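Local coordinates for spindle assembly checkpoint serine/threonine-protein kinase BUB1 (Saccharomyces cerevisiae, PDB 3ESL) that works in the mitotic spindle assembly checkpoint, delaying anaphase until chromosomes are bioriented on the spindle, and phosphorylates BUB3, at residues C63-Y66 / I67-M70; E97-N100 / T101-M105; A191-F194 / I195-F198. One frame throughout, in Å; residues are numbered along the deposited sequence.

How the contacts relate
Three local contacts follow one another along the chain of this TPR-like, all-helical N-terminal domain; none nests within or crosses another. Contact 1 (63-70) comes first, where helix 49-67 ends, and closes a beta turn on the way to helix 77-90. Contact 2 (97-105) closes no loop but spans two turns inside helix 95-108. Contact 3 (191-198), near the C terminus, begins the short helix 193-200, which packs against both earlier helices: I195 touches I65 of contact 1 and Y104 of contact 2. The centres of contacts 1 and 2 are about 15 Å apart. Those of contacts 1 and 3 are about 13 Å apart. Those of contacts 2 and 3 are about 11 Å apart.

Contact 1: residues C63-Y66 / I67-M70; sequences CLIY and IQDM
C63 and I67 meet in the last turn of helix 49-67, where this TPR-like domain leaves the helix through a type I beta turn from I67 to M70. I67 N donates to C63 O over 3.0 Å, coming in nearly on the line of that carbonyl, and C63 SG and I67 CG1 make a loose apolar contact at 4.3 Å. Both side chains are buried against helix 29-47, C63 on L30 and F33, I67 on P29. One residue on, L64 O receives only a weak bond from Q68 N, bent to 129° at the hydrogen; the L64 side chain turns the other way, onto I82 and W83 of helix 77-90. I65 and Q68 lie side by side and point the same way, with I65 CD1 3.6 Å from Q68 OE1. Q68 CG sits between its backbone N and carbonyl carbon (chi1 66°), and the extended chain beyond carries the amide back beside I65. A water bridges Q68 OE1 (2.8 Å) and I65 O, while Q68 NE2 bonds weakly to Y104 OH. Y66 ends the segment. Its ring receives I67 CD1 at the edge near CD2. M70, returned by the turn bond from its N to I67 O, approaches that ring obliquely, placing its CE methyl 3.7 Å from Y66 CE2.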
ATOM      1  N   CYS A  63      -6.527  -9.963  -2.799  1.00 18.24           N
ATOM      2  CA  CYS A  63      -6.388  -9.000  -3.899  1.00 18.66           C
ATOM      3  C   CYS A  63      -4.909  -8.752  -4.214  1.00 20.19           C
ATOM      4  O   CYS A  63      -4.471  -8.866  -5.366  1.00 20.38           O
ATOM      5  CB  CYS A  63      -7.063  -7.688  -3.514  1.00 18.79           C
ATOM      6  SG  CYS A  63      -6.805  -6.397  -4.743  1.00 21.67           S
ATOM      7  N   LEU A  64      -4.139  -8.417  -3.181  1.00 18.17           N
ATOM      8  CA  LEU A  64      -2.721  -8.081  -3.386  1.00 19.56           C
ATOM      9  C   LEU A  64      -1.964  -9.253  -4.015  1.00 21.53           C
ATOM     10  O   LEU A  64      -1.202  -9.080  -4.976  1.00 21.97           O
ATOM     11  CB  LEU A  64      -2.078  -7.650  -2.076  1.00 19.82           C
ATOM     12  CG  LEU A  64      -2.671  -6.364  -1.482  1.00 18.33           C
ATOM     13  CD1 LEU A  64      -1.973  -5.995  -0.155  1.00 20.44           C
ATOM     14  CD2 LEU A  64      -2.606  -5.198  -2.490  1.00 21.06           C
ATOM     15  N   ILE A  65      -2.234 -10.447  -3.501  1.00 20.78           N
ATOM     16  CA  ILE A  65      -1.574 -11.675  -3.973  1.00 21.13           C
ATOM     17  C   ILE A  65      -1.977 -12.018  -5.403  1.00 22.74           C
ATOM     18  O   ILE A  65      -1.128 -12.361  -6.228  1.00 24.22           O
ATOM     19  CB  ILE A  65      -1.851 -12.857  -3.000  1.00 26.53           C
ATOM     20  CG1 ILE A  65      -1.132 -12.618  -1.667  1.00 31.12           C
ATOM     21  CG2 ILE A  65      -1.454 -14.219  -3.628  1.00 25.65           C
ATOM     22  CD1 ILE A  65       0.385 -12.521  -1.774  1.00 37.63           C
ATOM     23  N   TYR A  66      -3.267 -11.895  -5.709  1.00 18.73           N
ATOM     24  CA  TYR A  66      -3.754 -12.232  -7.043  1.00 20.48           C
ATOM     25  C   TYR A  66      -3.227 -11.280  -8.123  1.00 21.59           C
ATOM     26  O   TYR A  66      -2.835 -11.710  -9.213  1.00 22.85           O
ATOM     27  CB  TYR A  66      -5.274 -12.240  -7.064  1.00 22.48           C
ATOM     28  CG  TYR A  66      -5.866 -12.846  -8.314  1.00 23.86           C
ATOM     29  CD1 TYR A  66      -6.077 -14.223  -8.403  1.00 27.15           C
ATOM     30  CD2 TYR A  66      -6.222 -12.051  -9.398  1.00 23.36           C
ATOM     31  CE1 TYR A  66      -6.628 -14.783  -9.542  1.00 30.41           C
ATOM     32  CE2 TYR A  66      -6.767 -12.605 -10.546  1.00 26.15           C
ATOM     33  CZ  TYR A  66      -6.970 -13.969 -10.609  1.00 27.66           C
ATOM     34  OH  TYR A  66      -7.523 -14.522 -11.748  1.00 30.57           O
ATOM     35  N   ILE A  67      -3.211  -9.992  -7.806  1.00 20.70           N
ATOM     36  CA  ILE A  67      -2.913  -8.969  -8.794  1.00 20.04           C
ATOM     37  C   ILE A  67      -1.393  -8.680  -8.910  1.00 23.60           C
ATOM     38  O   ILE A  67      -0.929  -8.223  -9.964  1.00 22.30           O
ATOM     39  CB  ILE A  67      -3.728  -7.671  -8.494  1.00 20.38           C
ATOM     40  CG1 ILE A  67      -5.249  -7.954  -8.465  1.00 20.00           C
ATOM     41  CG2 ILE A  67      -3.341  -6.526  -9.458  1.00 18.91           C
ATOM     42  CD1 ILE A  67      -5.912  -8.232  -9.839  1.00 23.86           C
ATOM     43  N   GLN A  68      -0.622  -8.993  -7.864  1.00 21.86           N
ATOM     44  CA  GLN A  68       0.791  -8.547  -7.762  1.00 24.11           C
ATOM     45  C   GLN A  68       1.727  -8.946  -8.913  1.00 30.01           C
ATOM     46  O   GLN A  68       2.650  -8.196  -9.242  1.00 33.21           O
ATOM     47  CB  GLN A  68       1.436  -8.969  -6.438  1.00 26.10           C
ATOM     48  CG  GLN A  68       1.600 -10.495  -6.267  1.00 26.50           C
ATOM     49  CD  GLN A  68       2.420 -10.894  -5.048  1.00 30.76           C
ATOM     50  OE1 GLN A  68       2.503 -12.082  -4.703  1.00 34.50           O
ATOM     51  NE2 GLN A  68       3.024  -9.914  -4.390  1.00 31.22           N
ATOM     52  N   ASP A  69       1.516 -10.115  -9.494  1.00 32.12           N
ATOM     53  CA  ASP A  69       2.447 -10.581 -10.532  1.00 37.23           C
ATOM     54  C   ASP A  69       1.985 -10.209 -11.944  1.00 37.84           C
ATOM     55  O   ASP A  69       2.705 -10.459 -12.922  1.00 36.74           O
ATOM     56  CB  ASP A  69       2.748 -12.082 -10.394  1.00 40.90           C
ATOM     57  CG  ASP A  69       3.688 -12.398  -9.220  1.00 44.02           C
ATOM     58  OD1 ASP A  69       4.653 -11.639  -8.981  1.00 47.70           O
ATOM     59  OD2 ASP A  69       3.467 -13.423  -8.546  1.00 46.43           O
ATOM     60  N   MET A  70       0.801  -9.590 -12.035  1.00 30.76           N
ATOM     61  CA  MET A  70       0.318  -9.009 -13.280  1.00 26.80           C
ATOM     62  C   MET A  70       1.028  -7.675 -13.481  1.00 27.83           C
ATOM     63  O   MET A  70       0.677  -6.663 -12.837  1.00 26.30           O
ATOM     64  CB  MET A  70      -1.198  -8.794 -13.242  1.00 27.65           C
ATOM     65  CG  MET A  70      -2.011 -10.074 -13.187  1.00 27.36           C
ATOM     66  SD  MET A  70      -3.771  -9.707 -13.128  1.00 28.41           S
ATOM     67  CE  MET A  70      -4.459 -11.356 -13.185  1.00 31.32           C
TER
HETATM   68  O   HOH W   1       1.283 -13.885  -6.475  1.00 40.30           O

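Contact 2: residues E97-N100 / T101-M105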
ATOM      1  N   GLU A  97       7.338  -4.261   9.468  1.00 21.82           N
ATOM      2  CA  GLU A  97       6.462  -4.882   8.477  1.00 23.83           C
ATOM      3  C   GLU A  97       5.925  -3.848   7.500  1.00 23.24           C
ATOM      4  O   GLU A  97       5.822  -4.133   6.314  1.00 19.54           O
ATOM      5  CB  GLU A  97       5.342  -5.676   9.146  1.00 23.91           C
ATOM      6  CG  GLU A  97       5.873  -6.988   9.739  1.00 31.15           C
ATOM      7  CD  GLU A  97       6.581  -7.845   8.696  1.00 35.83           C
ATOM      8  OE1 GLU A  97       5.930  -8.200   7.693  1.00 31.97           O
ATOM      9  OE2 GLU A  97       7.791  -8.147   8.862  1.00 41.10           O
ATOM     10  N   SER A  98       5.613  -2.647   7.997  1.00 21.15           N
ATOM     11  CA  SER A  98       5.235  -1.534   7.088  1.00 21.01           C
ATOM     12  C   SER A  98       6.346  -1.220   6.090  1.00 20.13           C
ATOM     13  O   SER A  98       6.109  -1.185   4.874  1.00 19.62           O
ATOM     14  CB  SER A  98       4.849  -0.259   7.864  1.00 19.83           C
ATOM     15  OG  SER A  98       3.638  -0.451   8.579  1.00 20.97           O
ATOM     16  N   GLU A  99       7.557  -0.996   6.599  1.00 18.02           N
ATOM     17  CA  GLU A  99       8.685  -0.681   5.736  1.00 20.79           C
ATOM     18  C   GLU A  99       8.975  -1.843   4.772  1.00 20.08           C
ATOM     19  O   GLU A  99       9.255  -1.622   3.595  1.00 20.63           O
ATOM     20  CB  GLU A  99       9.939  -0.329   6.545  1.00 21.17           C
ATOM     21  CG  GLU A  99      11.052   0.157   5.647  1.00 23.39           C
ATOM     22  CD  GLU A  99      12.362   0.404   6.360  1.00 32.30           C
ATOM     23  OE1 GLU A  99      12.805  -0.471   7.131  1.00 31.02           O
ATOM     24  OE2 GLU A  99      12.955   1.481   6.123  1.00 36.31           O
ATOM     25  N   ASN A 100       8.893  -3.072   5.276  1.00 20.33           N
ATOM     26  CA  ASN A 100       9.139  -4.236   4.429  1.00 19.66           C
ATOM     27  C   ASN A 100       8.127  -4.356   3.290  1.00 19.10           C
ATOM     28  O   ASN A 100       8.460  -4.820   2.202  1.00 20.46           O
ATOM     29  CB  ASN A 100       9.155  -5.519   5.249  1.00 23.28           C
ATOM     30  CG  ASN A 100      10.416  -5.651   6.083  1.00 27.63           C
ATOM     31  OD1 ASN A 100      11.375  -4.886   5.915  1.00 28.14           O
ATOM     32  ND2 ASN A 100      10.422  -6.625   6.988  1.00 31.21           N
ATOM     33  N   THR A 101       6.896  -3.937   3.560  1.00 19.01           N
ATOM     34  CA  THR A 101       5.867  -3.913   2.518  1.00 19.02           C
ATOM     35  C   THR A 101       6.243  -2.893   1.445  1.00 18.73           C
ATOM     36  O   THR A 101       6.227  -3.226   0.257  1.00 17.19           O
ATOM     37  CB  THR A 101       4.460  -3.670   3.101  1.00 18.29           C
ATOM     38  OG1 THR A 101       4.191  -4.655   4.107  1.00 21.23           O
ATOM     39  CG2 THR A 101       3.385  -3.794   2.004  1.00 20.70           C
ATOM     40  N   PHE A 102       6.629  -1.673   1.847  1.00 18.84           N
ATOM     41  CA  PHE A 102       7.058  -0.686   0.855  1.00 19.59           C
ATOM     42  C   PHE A 102       8.277  -1.164   0.056  1.00 19.45           C
ATOM     43  O   PHE A 102       8.359  -0.954  -1.154  1.00 18.75           O
ATOM     44  CB  PHE A 102       7.379   0.657   1.504  1.00 19.79           C
ATOM     45  CG  PHE A 102       6.172   1.493   1.831  1.00 21.44           C
ATOM     46  CD1 PHE A 102       5.443   2.116   0.821  1.00 20.88           C
ATOM     47  CD2 PHE A 102       5.816   1.722   3.164  1.00 19.72           C
ATOM     48  CE1 PHE A 102       4.329   2.926   1.135  1.00 21.28           C
ATOM     49  CE2 PHE A 102       4.718   2.512   3.494  1.00 19.19           C
ATOM     50  CZ  PHE A 102       3.969   3.121   2.466  1.00 21.05           C
ATOM     51  N   LYS A 103       9.227  -1.795   0.744  1.00 20.27           N
ATOM     52  CA  LYS A 103      10.422  -2.341   0.102  1.00 20.70           C
ATOM     53  C   LYS A 103      10.116  -3.450  -0.917  1.00 19.10           C
ATOM     54  O   LYS A 103      10.750  -3.528  -1.981  1.00 21.60           O
ATOM     55  CB  LYS A 103      11.396  -2.859   1.170  1.00 22.42           C
ATOM     56  CG  LYS A 103      12.051  -1.740   1.944  1.00 21.73           C
ATOM     57  CD  LYS A 103      12.781  -2.273   3.167  1.00 29.90           C
ATOM     58  CE  LYS A 103      13.829  -3.293   2.759  1.00 33.07           C
ATOM     59  NZ  LYS A 103      14.940  -3.398   3.760  1.00 38.25           N
ATOM     60  N   TYR A 104       9.148  -4.296  -0.582  1.00 19.91           N
ATOM     61  CA  TYR A 104       8.703  -5.373  -1.460  1.00 19.99           C
ATOM     62  C   TYR A 104       8.056  -4.807  -2.727  1.00 20.60           C
ATOM     63  O   TYR A 104       8.379  -5.210  -3.847  1.00 22.47           O
ATOM     64  CB  TYR A 104       7.716  -6.241  -0.695  1.00 21.42           C
ATOM     65  CG  TYR A 104       7.089  -7.374  -1.467  1.00 22.67           C
ATOM     66  CD1 TYR A 104       7.744  -8.604  -1.595  1.00 26.66           C
ATOM     67  CD2 TYR A 104       5.819  -7.238  -2.027  1.00 22.19           C
ATOM     68  CE1 TYR A 104       7.151  -9.664  -2.278  1.00 27.20           C
ATOM     69  CE2 TYR A 104       5.217  -8.291  -2.712  1.00 25.86           C
ATOM     70  CZ  TYR A 104       5.893  -9.500  -2.830  1.00 27.31           C
ATOM     71  OH  TYR A 104       5.310 -10.552  -3.501  1.00 28.88           O
ATOM     72  N   MET A 105       7.137  -3.864  -2.535  1.00 20.79           N
ATOM     73  CA  MET A 105       6.575  -3.103  -3.650  1.00 19.83           C
ATOM     74  C   MET A 105       7.673  -2.472  -4.533  1.00 20.56           C
ATOM     75  O   MET A 105       7.640  -2.597  -5.757  1.00 21.53           O
ATOM     76  CB  MET A 105       5.656  -2.015  -3.100  1.00 18.54           C
ATOM     77  CG  MET A 105       4.430  -2.565  -2.360  1.00 17.19           C
ATOM     78  SD  MET A 105       3.696  -1.251  -1.345  1.00 19.55           S
ATOM     79  CE  MET A 105       2.994  -0.221  -2.620  1.00 19.93           C
TER
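T101 grips E97 O twice, one turn back along helix 95-108, a helix of the TPR-like stack in the Mad3/BUB1 homology region. Its backbone N lies 3.0 Å from E97 O and its hydroxyl OG1 2.8 Å from the same oxygen, and the two donors reach the carbonyl from opposite faces of its plane. The hydroxyl gets there because OG1 stands anti to the carbonyl carbon and beside the backbone N (chi1 -55°), folding back on the preceding turn. This is the tight side of the contact: T101 also packs on W83 of helix 77-90, and its polar end is satisfied within its own helix. Next to it F102 N bonds to S98 O in the carbonyl plane. F102 CD2 lies 3.4 Å from S98 O, which sits obliquely to the ring; the ring also stacks with F121 of helix 115-127. S98 OG is bonded to N94 O just before the helix.

The other side is looser, with N100 and K103 partly open to solvent, though E99 is buried. K103 bends at chi3 (58°) and crosses E99 obliquely, so the touch is between aliphatic parts, E99 CG to K103 CD at 3.9 Å. N100 lies beside K103, pointing the same way, with OD1 4.0 Å from K103 CD. The charged ends do not pair with each other: E99 OE1 stays 4.9 Å from K103 NZ, E99 OE2 forms a salt bridge with R185 NE, and K103 NZ donates to R185 O. The backbone here remains regular helix, K103 N donating to E99 O and Y104 N to N100 O, while Y104 CB rests 3.3 Å from N100 O.

Contact 3: residues A191-F194 / I195-F198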
ATOM      1  N   ALA A 191       9.956 -10.864   1.637  1.00 28.88           N
ATOM      2  CA  ALA A 191       8.549 -10.420   1.607  1.00 29.58           C
ATOM      3  C   ALA A 191       8.014 -10.181   3.024  1.00 28.01           C
ATOM      4  O   ALA A 191       8.438 -10.845   3.978  1.00 28.21           O
ATOM      5  CB  ALA A 191       7.676 -11.418   0.879  1.00 29.58           C
ATOM      6  N   PRO A 192       7.063  -9.229   3.172  1.00 26.43           N
ATOM      7  CA  PRO A 192       6.469  -9.018   4.486  1.00 24.84           C
ATOM      8  C   PRO A 192       5.796 -10.291   4.965  1.00 23.68           C
ATOM      9  O   PRO A 192       5.371 -11.117   4.151  1.00 24.28           O
ATOM     10  CB  PRO A 192       5.417  -7.916   4.244  1.00 26.21           C
ATOM     11  CG  PRO A 192       5.239  -7.844   2.782  1.00 25.12           C
ATOM     12  CD  PRO A 192       6.519  -8.307   2.160  1.00 27.09           C
ATOM     13  N   PHE A 193       5.700 -10.448   6.277  1.00 25.54           N
ATOM     14  CA  PHE A 193       5.150 -11.666   6.834  1.00 26.70           C
ATOM     15  C   PHE A 193       3.746 -11.987   6.358  1.00 26.24           C
ATOM     16  O   PHE A 193       3.434 -13.154   6.132  1.00 23.31           O
ATOM     17  CB  PHE A 193       5.187 -11.667   8.359  1.00 31.77           C
ATOM     18  CG  PHE A 193       4.749 -12.971   8.956  1.00 37.12           C
ATOM     19  CD1 PHE A 193       5.465 -14.144   8.697  1.00 38.28           C
ATOM     20  CD2 PHE A 193       3.606 -13.038   9.747  1.00 41.89           C
ATOM     21  CE1 PHE A 193       5.050 -15.374   9.237  1.00 41.48           C
ATOM     22  CE2 PHE A 193       3.188 -14.258  10.302  1.00 42.51           C
ATOM     23  CZ  PHE A 193       3.907 -15.426  10.043  1.00 40.08           C
ATOM     24  N   PHE A 194       2.895 -10.970   6.181  1.00 23.37           N
ATOM     25  CA  PHE A 194       1.506 -11.266   5.817  1.00 21.62           C
ATOM     26  C   PHE A 194       1.417 -11.963   4.464  1.00 21.78           C
ATOM     27  O   PHE A 194       0.526 -12.782   4.235  1.00 22.70           O
ATOM     28  CB  PHE A 194       0.587 -10.023   5.890  1.00 23.59           C
ATOM     29  CG  PHE A 194       0.705  -9.078   4.713  1.00 23.66           C
ATOM     30  CD1 PHE A 194       1.605  -8.014   4.745  1.00 24.44           C
ATOM     31  CD2 PHE A 194      -0.128  -9.223   3.604  1.00 24.30           C
ATOM     32  CE1 PHE A 194       1.696  -7.121   3.665  1.00 25.13           C
ATOM     33  CE2 PHE A 194      -0.044  -8.351   2.512  1.00 25.20           C
ATOM     34  CZ  PHE A 194       0.867  -7.298   2.541  1.00 24.33           C
ATOM     35  N   ILE A 195       2.359 -11.641   3.574  1.00 21.63           N
ATOM     36  CA  ILE A 195       2.406 -12.261   2.267  1.00 21.21           C
ATOM     37  C   ILE A 195       2.892 -13.709   2.395  1.00 22.43           C
ATOM     38  O   ILE A 195       2.275 -14.642   1.839  1.00 24.67           O
ATOM     39  CB  ILE A 195       3.298 -11.442   1.300  1.00 21.96           C
ATOM     40  CG1 ILE A 195       2.597 -10.114   0.963  1.00 23.71           C
ATOM     41  CG2 ILE A 195       3.583 -12.212   0.016  1.00 23.97           C
ATOM     42  CD1 ILE A 195       3.362  -9.224   0.027  1.00 29.13           C
ATOM     43  N   ARG A 196       3.991 -13.891   3.129  1.00 22.82           N
ATOM     44  CA  ARG A 196       4.569 -15.232   3.303  1.00 25.19           C
ATOM     45  C   ARG A 196       3.580 -16.179   3.999  1.00 26.84           C
ATOM     46  O   ARG A 196       3.402 -17.331   3.575  1.00 27.62           O
ATOM     47  CB  ARG A 196       5.893 -15.138   4.055  1.00 25.55           C
ATOM     48  CG  ARG A 196       6.952 -14.380   3.250  1.00 27.98           C
ATOM     49  CD  ARG A 196       8.332 -14.485   3.876  1.00 31.05           C
ATOM     50  NE  ARG A 196       8.536 -13.512   4.943  1.00 33.36           N
ATOM     51  CZ  ARG A 196       8.786 -13.828   6.208  1.00 37.89           C
ATOM     52  NH1 ARG A 196       8.862 -15.101   6.585  1.00 36.53           N
ATOM     53  NH2 ARG A 196       8.972 -12.860   7.097  1.00 39.98           N
ATOM     54  N   LYS A 197       2.905 -15.673   5.033  1.00 25.78           N
ATOM     55  CA  LYS A 197       1.899 -16.457   5.762  1.00 27.41           C
ATOM     56  C   LYS A 197       0.730 -16.857   4.859  1.00 27.55           C
ATOM     57  O   LYS A 197       0.234 -17.994   4.924  1.00 27.07           O
ATOM     58  CB  LYS A 197       1.393 -15.695   6.991  1.00 29.07           C
ATOM     59  CG  LYS A 197       0.307 -16.449   7.754  1.00 36.64           C
ATOM     60  CD  LYS A 197      -0.577 -15.534   8.588  1.00 43.83           C
ATOM     61  CE  LYS A 197      -0.174 -15.549  10.046  1.00 48.94           C
ATOM     62  NZ  LYS A 197      -1.345 -15.273  10.927  1.00 50.20           N
ATOM     63  N   PHE A 198       0.292 -15.924   4.014  1.00 25.25           N
ATOM     64  CA  PHE A 198      -0.774 -16.216   3.053  1.00 26.44           C
ATOM     65  C   PHE A 198      -0.378 -17.371   2.128  1.00 27.26           C
ATOM     66  O   PHE A 198      -1.152 -18.312   1.914  1.00 29.59           O
ATOM     67  CB  PHE A 198      -1.114 -14.975   2.230  1.00 29.09           C
ATOM     68  CG  PHE A 198      -2.262 -15.179   1.280  1.00 29.32           C
ATOM     69  CD1 PHE A 198      -2.070 -15.804   0.046  1.00 31.58           C
ATOM     70  CD2 PHE A 198      -3.543 -14.756   1.628  1.00 31.18           C
ATOM     71  CE1 PHE A 198      -3.133 -16.000  -0.828  1.00 34.17           C
ATOM     72  CE2 PHE A 198      -4.608 -14.945   0.762  1.00 33.16           C
ATOM     73  CZ  PHE A 198      -4.404 -15.564  -0.474  1.00 33.79           C
TER
HETATM   74  O   HOH W   2       9.245  -9.912   6.889  1.00 39.41           O
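The start of helix 193-200, with P192 at the N-cap, is held by R196 reaching back to A191. R196 NE donates to A191 O over 2.8 Å, nearly straight at 170°, and the oxygen lies in the guanidinium plane. A water continues this link, donating to A191 O and accepting from R196 NH2 at 3.0 Å. The helix proper opens at P192 O, which takes a regular bond from R196 N and a weak one from I195 N. F193 stands on the exposed side, with R196 NH2 near the plane of the ring at its edge and K197 over a face. K197 CB makes a CH-pi contact 4.1 Å from the F193 ring centroid, and the bent lysine chain brings CE to 3.6 Å from F193 CE2. In the TPR-like fold this short helix packs against helices 49-67 and 95-108, and the buried side of the contact is turned into that interface. There F194 CG lies between its backbone N and carbonyl carbon (chi1 78°), swinging the ring over I195, whose CG1 sits 3.8 Å from the ring centroid, displaced toward the rim. The ring also stacks with Y86 of helix 77-90 and touches T101. With an alanine here, I195 CG1 would probably lose the aromatic face it packs on and Y86 its stacking partner, opening a gap between the helices. I195 CD1 meets P192 CG at 3.6 Å, the two side chains crossing at a slant. F198 N donates to F194 O from above the carbonyl plane, and the F198 ring packs on R62 and I65 of helix 49-67.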